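Local coordinates for protein transcriptional regulators (LACI-FAMILY TRANSCRIPTIONAL REGULATORY PROTEIN) (Corynebacterium glutamicum, PDB 3GYB) that probably acts as a LacI-family transcription factor that binds regulatory DNA, and can bind a magnesium ion, at residues R4-S16 / L31-L44. Residues are numbered along the deposited sequence; the frame is centred on the assembly and turned at random.
Sequences RTQLIAVLIDDYS and LTPKGYRLSVIDSL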
loop_
_atom_site.group_PDB
_atom_site.type_symbol
_atom_site.label_atom_id
_atom_site.label_comp_id
_atom_site.label_asym_id
_atom_site.label_seq_id
_atom_site.Cartn_x
_atom_site.Cartn_y
_atom_site.Cartn_z
ATOM N N ARG A 4 -13.427 11.982 -27.978
ATOM C CA ARG A 4 -12.592 11.290 -26.952
ATOM C C ARG A 4 -12.968 11.761 -25.549
ATOM O O ARG A 4 -13.589 12.811 -25.379
ATOM C CB ARG A 4 -11.112 11.562 -27.219
ATOM C CG ARG A 4 -10.675 12.990 -26.942
ATOM C CD ARG A 4 -9.225 13.192 -27.352
ATOM N NE ARG A 4 -8.414 12.026 -27.014
ATOM C CZ ARG A 4 -7.106 11.931 -27.230
ATOM N NH1 ARG A 4 -6.445 12.940 -27.784
ATOM N NH2 ARG A 4 -6.464 10.817 -26.905
ATOM N N THR A 5 -12.582 10.980 -24.547
ATOM C CA THR A 5 -12.891 11.304 -23.160
ATOM C C THR A 5 -11.682 11.807 -22.374
ATOM O O THR A 5 -11.833 12.327 -21.269
ATOM C CB THR A 5 -13.462 10.074 -22.437
ATOM O OG1 THR A 5 -12.489 9.021 -22.450
ATOM C CG2 THR A 5 -14.727 9.588 -23.136
ATOM N N GLN A 6 -10.490 11.650 -22.945
ATOM C CA GLN A 6 -9.251 12.072 -22.293
ATOM C C GLN A 6 -9.017 11.239 -21.044
ATOM O O GLN A 6 -8.246 11.609 -20.159
ATOM C CB GLN A 6 -9.319 13.549 -21.913
ATOM C CG GLN A 6 -9.322 14.487 -23.103
ATOM C CD GLN A 6 -9.277 15.942 -22.689
ATOM O OE1 GLN A 6 -10.220 16.457 -22.087
ATOM N NE2 GLN A 6 -8.175 16.613 -23.006
ATOM N N LEU A 7 -9.697 10.103 -20.989
ATOM C CA LEU A 7 -9.591 9.200 -19.864
ATOM C C LEU A 7 -8.694 8.012 -20.179
ATOM O O LEU A 7 -8.757 7.444 -21.270
ATOM C CB LEU A 7 -10.982 8.703 -19.482
ATOM C CG LEU A 7 -11.897 9.646 -18.700
ATOM C CD1 LEU A 7 -13.315 9.069 -18.656
ATOM C CD2 LEU A 7 -11.340 9.844 -17.293
ATOM N N ILE A 8 -7.843 7.660 -19.223
ATOM C CA ILE A 8 -6.952 6.520 -19.370
ATOM C C ILE A 8 -7.239 5.606 -18.191
ATOM O O ILE A 8 -7.145 6.029 -17.039
ATOM C CB ILE A 8 -5.461 6.939 -19.326
ATOM C CG1 ILE A 8 -5.138 7.870 -20.497
ATOM C CG2 ILE A 8 -4.570 5.701 -19.363
ATOM C CD1 ILE A 8 -5.315 7.232 -21.863
ATOM N N ALA A 9 -7.613 4.365 -18.481
ATOM C CA ALA A 9 -7.904 3.392 -17.436
ATOM C C ALA A 9 -6.610 2.669 -17.083
ATOM O O ALA A 9 -5.855 2.272 -17.967
ATOM C CB ALA A 9 -8.948 2.390 -17.926
ATOM N N VAL A 10 -6.352 2.510 -15.791
ATOM C CA VAL A 10 -5.151 1.826 -15.343
ATOM C C VAL A 10 -5.573 0.602 -14.539
ATOM O O VAL A 10 -6.238 0.725 -13.509
ATOM C CB VAL A 10 -4.282 2.754 -14.466
ATOM C CG1 VAL A 10 -3.000 2.038 -14.065
ATOM C CG2 VAL A 10 -3.957 4.032 -15.233
ATOM N N LEU A 11 -5.191 -0.581 -15.013
ATOM C CA LEU A 11 -5.555 -1.817 -14.332
ATOM C C LEU A 11 -4.442 -2.397 -13.470
ATOM O O LEU A 11 -3.339 -2.652 -13.954
ATOM C CB LEU A 11 -5.999 -2.873 -15.354
ATOM C CG LEU A 11 -7.408 -2.747 -15.940
ATOM C CD1 LEU A 11 -7.563 -1.441 -16.711
ATOM C CD2 LEU A 11 -7.662 -3.933 -16.849
ATOM N N ILE A 12 -4.730 -2.596 -12.186
ATOM C CA ILE A 12 -3.757 -3.188 -11.276
ATOM C C ILE A 12 -4.448 -4.357 -10.595
ATOM O O ILE A 12 -5.670 -4.483 -10.668
ATOM C CB ILE A 12 -3.273 -2.196 -10.202
ATOM C CG1 ILE A 12 -4.457 -1.736 -9.353
ATOM C CG2 ILE A 12 -2.574 -1.015 -10.869
ATOM C CD1 ILE A 12 -4.043 -1.001 -8.089
ATOM N N ASP A 13 -3.683 -5.215 -9.934
ATOM C CA ASP A 13 -4.285 -6.369 -9.285
ATOM C C ASP A 13 -4.830 -6.161 -7.886
ATOM O O ASP A 13 -5.980 -6.495 -7.612
ATOM C CB ASP A 13 -3.291 -7.531 -9.209
ATOM C CG ASP A 13 -3.091 -8.214 -10.535
ATOM O OD1 ASP A 13 -4.103 -8.551 -11.180
ATOM O OD2 ASP A 13 -1.925 -8.419 -10.925
ATOM N N ASP A 14 -4.008 -5.597 -7.012
ATOM C CA ASP A 14 -4.385 -5.467 -5.610
ATOM C C ASP A 14 -3.831 -4.201 -4.952
ATOM O O ASP A 14 -2.633 -3.953 -4.988
ATOM C CB ASP A 14 -3.852 -6.729 -4.924
ATOM C CG ASP A 14 -4.206 -6.825 -3.463
ATOM O OD1 ASP A 14 -4.796 -5.882 -2.907
ATOM O OD2 ASP A 14 -3.870 -7.875 -2.874
ATOM N N TYR A 15 -4.708 -3.405 -4.347
ATOM C CA TYR A 15 -4.280 -2.179 -3.678
ATOM C C TYR A 15 -3.343 -2.471 -2.505
ATOM O O TYR A 15 -2.597 -1.591 -2.069
ATOM C CB TYR A 15 -5.501 -1.393 -3.181
ATOM C CG TYR A 15 -6.188 -0.595 -4.267
ATOM C CD1 TYR A 15 -5.560 0.512 -4.838
ATOM C CD2 TYR A 15 -7.448 -0.956 -4.740
ATOM C CE1 TYR A 15 -6.168 1.241 -5.856
ATOM C CE2 TYR A 15 -8.067 -0.232 -5.766
ATOM C CZ TYR A 15 -7.416 0.863 -6.315
ATOM O OH TYR A 15 -8.002 1.583 -7.329
ATOM N N SER A 16 -3.384 -3.705 -2.004
ATOM C CA SER A 16 -2.551 -4.120 -0.874
ATOM C C SER A 16 -1.074 -4.299 -1.228
ATOM O O SER A 16 -0.225 -4.386 -0.336
ATOM C CB SER A 16 -3.091 -5.422 -0.271
ATOM O OG SER A 16 -4.382 -5.232 0.285
ATOM N N LEU A 31 1.285 11.824 -18.593
ATOM C CA LEU A 31 -0.036 11.985 -19.196
ATOM C C LEU A 31 -0.913 13.167 -18.782
ATOM O O LEU A 31 -1.543 13.787 -19.638
ATOM C CB LEU A 31 -0.838 10.692 -19.013
ATOM C CG LEU A 31 -0.213 9.446 -19.641
ATOM C CD1 LEU A 31 -1.028 8.214 -19.276
ATOM C CD2 LEU A 31 -0.147 9.621 -21.151
ATOM N N THR A 32 -0.963 13.489 -17.493
ATOM C CA THR A 32 -1.830 14.578 -17.051
ATOM C C THR A 32 -1.489 15.968 -17.589
ATOM O O THR A 32 -2.388 16.771 -17.837
ATOM C CB THR A 32 -1.947 14.618 -15.506
ATOM O OG1 THR A 32 -0.656 14.800 -14.914
ATOM C CG2 THR A 32 -2.553 13.314 -15.000
ATOM N N PRO A 33 -0.197 16.277 -17.777
ATOM C CA PRO A 33 0.121 17.610 -18.302
ATOM C C PRO A 33 -0.459 17.786 -19.707
ATOM O O PRO A 33 -0.643 18.908 -20.183
ATOM C CB PRO A 33 1.647 17.620 -18.310
ATOM C CG PRO A 33 1.990 16.742 -17.155
ATOM C CD PRO A 33 1.028 15.588 -17.335
ATOM N N LYS A 34 -0.750 16.666 -20.361
ATOM C CA LYS A 34 -1.295 16.680 -21.712
ATOM C C LYS A 34 -2.821 16.666 -21.755
ATOM O O LYS A 34 -3.413 16.567 -22.828
ATOM C CB LYS A 34 -0.743 15.498 -22.509
ATOM C CG LYS A 34 0.747 15.593 -22.794
ATOM C CD LYS A 34 1.247 14.357 -23.521
ATOM C CE LYS A 34 2.709 14.499 -23.915
ATOM N NZ LYS A 34 2.916 15.606 -24.893
ATOM N N GLY A 35 -3.454 16.753 -20.591
ATOM C CA GLY A 35 -4.905 16.777 -20.550
ATOM C C GLY A 35 -5.598 15.476 -20.202
ATOM O O GLY A 35 -6.820 15.437 -20.100
ATOM N N TYR A 36 -4.834 14.407 -20.017
ATOM C CA TYR A 36 -5.438 13.123 -19.679
ATOM C C TYR A 36 -5.700 13.012 -18.187
ATOM O O TYR A 36 -5.021 13.644 -17.375
ATOM C CB TYR A 36 -4.526 11.974 -20.118
ATOM C CG TYR A 36 -4.466 11.792 -21.617
ATOM C CD1 TYR A 36 -5.512 11.177 -22.304
ATOM C CD2 TYR A 36 -3.381 12.269 -22.352
ATOM C CE1 TYR A 36 -5.482 11.042 -23.690
ATOM C CE2 TYR A 36 -3.343 12.142 -23.740
ATOM C CZ TYR A 36 -4.394 11.529 -24.399
ATOM O OH TYR A 36 -4.365 11.418 -25.768
ATOM N N ARG A 37 -6.703 12.212 -17.844
ATOM C CA ARG A 37 -7.070 11.957 -16.456
ATOM C C ARG A 37 -7.037 10.440 -16.299
ATOM O O ARG A 37 -7.367 9.714 -17.237
ATOM C CB ARG A 37 -8.465 12.508 -16.166
ATOM C CG ARG A 37 -8.511 14.029 -16.176
ATOM C CD ARG A 37 -9.932 14.563 -16.177
ATOM N NE ARG A 37 -9.951 16.021 -16.278
ATOM C CZ ARG A 37 -9.863 16.852 -15.243
ATOM N NH1 ARG A 37 -9.755 16.377 -14.007
ATOM N NH2 ARG A 37 -9.867 18.161 -15.446
ATOM N N LEU A 38 -6.646 9.966 -15.121
ATOM C CA LEU A 38 -6.531 8.531 -14.875
ATOM C C LEU A 38 -7.515 7.984 -13.857
ATOM O O LEU A 38 -7.864 8.659 -12.899
ATOM C CB LEU A 38 -5.125 8.203 -14.371
ATOM C CG LEU A 38 -3.926 8.849 -15.066
ATOM C CD1 LEU A 38 -2.650 8.432 -14.347
ATOM C CD2 LEU A 38 -3.880 8.437 -16.525
ATOM N N SER A 39 -7.949 6.745 -14.074
ATOM C CA SER A 39 -8.848 6.072 -13.141
ATOM C C SER A 39 -8.349 4.638 -13.030
ATOM O O SER A 39 -7.954 4.031 -14.029
ATOM C CB SER A 39 -10.293 6.096 -13.640
ATOM O OG SER A 39 -11.172 5.663 -12.611
ATOM N N VAL A 40 -8.361 4.103 -11.814
ATOM C CA VAL A 40 -7.865 2.758 -11.565
ATOM C C VAL A 40 -8.932 1.681 -11.410
ATOM O O VAL A 40 -9.959 1.880 -10.760
ATOM C CB VAL A 40 -6.962 2.742 -10.304
ATOM C CG1 VAL A 40 -6.501 1.324 -10.001
ATOM C CG2 VAL A 40 -5.749 3.648 -10.527
ATOM N N ILE A 41 -8.660 0.535 -12.025
ATOM C CA ILE A 41 -9.530 -0.635 -11.976
ATOM C C ILE A 41 -8.662 -1.740 -11.373
ATOM O O ILE A 41 -7.540 -1.951 -11.823
ATOM C CB ILE A 41 -9.962 -1.064 -13.403
ATOM C CG1 ILE A 41 -10.802 0.036 -14.058
ATOM C CG2 ILE A 41 -10.720 -2.391 -13.351
ATOM C CD1 ILE A 41 -12.165 0.250 -13.432
ATOM N N ASP A 42 -9.153 -2.436 -10.349
ATOM C CA ASP A 42 -8.355 -3.502 -9.759
ATOM C C ASP A 42 -8.952 -4.855 -10.144
ATOM O O ASP A 42 -9.928 -4.914 -10.894
ATOM C CB ASP A 42 -8.265 -3.329 -8.232
ATOM C CG ASP A 42 -9.475 -3.871 -7.497
ATOM O OD1 ASP A 42 -10.559 -3.971 -8.108
ATOM O OD2 ASP A 42 -9.336 -4.184 -6.292
ATOM N N SER A 43 -8.368 -5.943 -9.659
ATOM C CA SER A 43 -8.883 -7.261 -10.010
ATOM C C SER A 43 -9.666 -7.929 -8.885
ATOM O O SER A 43 -10.156 -9.048 -9.049
ATOM C CB SER A 43 -7.732 -8.179 -10.431
ATOM O OG SER A 43 -6.927 -8.518 -9.315
ATOM N N LEU A 44 -9.796 -7.251 -7.751
ATOM C CA LEU A 44 -10.501 -7.833 -6.615
ATOM C C LEU A 44 -11.788 -7.124 -6.204
ATOM O O LEU A 44 -12.677 -7.745 -5.619
ATOM C CB LEU A 44 -9.569 -7.888 -5.401
ATOM C CG LEU A 44 -8.265 -8.672 -5.537
ATOM C CD1 LEU A 44 -7.419 -8.478 -4.286
ATOM C CD2 LEU A 44 -8.575 -10.144 -5.751
HETATM O O HOH W 1 -6.174 14.909 -23.904
HETATM O O HOH W 2 -7.429 -4.500 -4.328
#
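Ser43 takes hold of a single carbonyl oxygen twice: its OG lies 2.8 Å from Asp13 O and its backbone N 3.2 Å from the same Asp13 O, the two donors arriving from opposite faces of the carbonyl plane. The hydroxyl can join in because a chi1 of 70° tucks OG back over its own main chain. This double grip finishes a parallel ladder that illustrates the beta-alpha-beta crossover: strand 7-12, helix 21-31 and strand 37-41, in the periplasmic-binding-protein-like fold of LacI-family regulators. Ile8, Val10 and Ile12 each donate to strand 37-41, Val10 N to Ser39 O at 2.8 Å, while Gln6, Ile8 and Val10 accept from it.

Side chains then sort by face. Leu11 and Ile41 run alongside each other, and helix 52-57 packs against both. On the other face, which carries Ile8, Val10, Leu38 and Val40, Ile8 CB meets Leu38 CD2 at 3.5 Å, and Leu38 and Val40 touch helix 21-31. Strand 37-41 is an edge strand within its own chain, yet Leu38 and Val40 form backbone hydrogen bonds with the second subunit, where Arg37 also reaches Ser55 (hydrogen bond) and Asp51 (salt bridge).

Ile12 CD1 sits over one face of the Tyr15 ring, offset toward its rim. A water bridges Tyr15 N and Asp42 OD2; OD2 also bonds Thr45 OG1, and Asp42 OD1 the backbone N of Ser46. The ring comes at Val40 from the opposite direction, bringing Tyr15 OH, buried and without a polar partner in the model, to 3.1 Å from Val40 CG1.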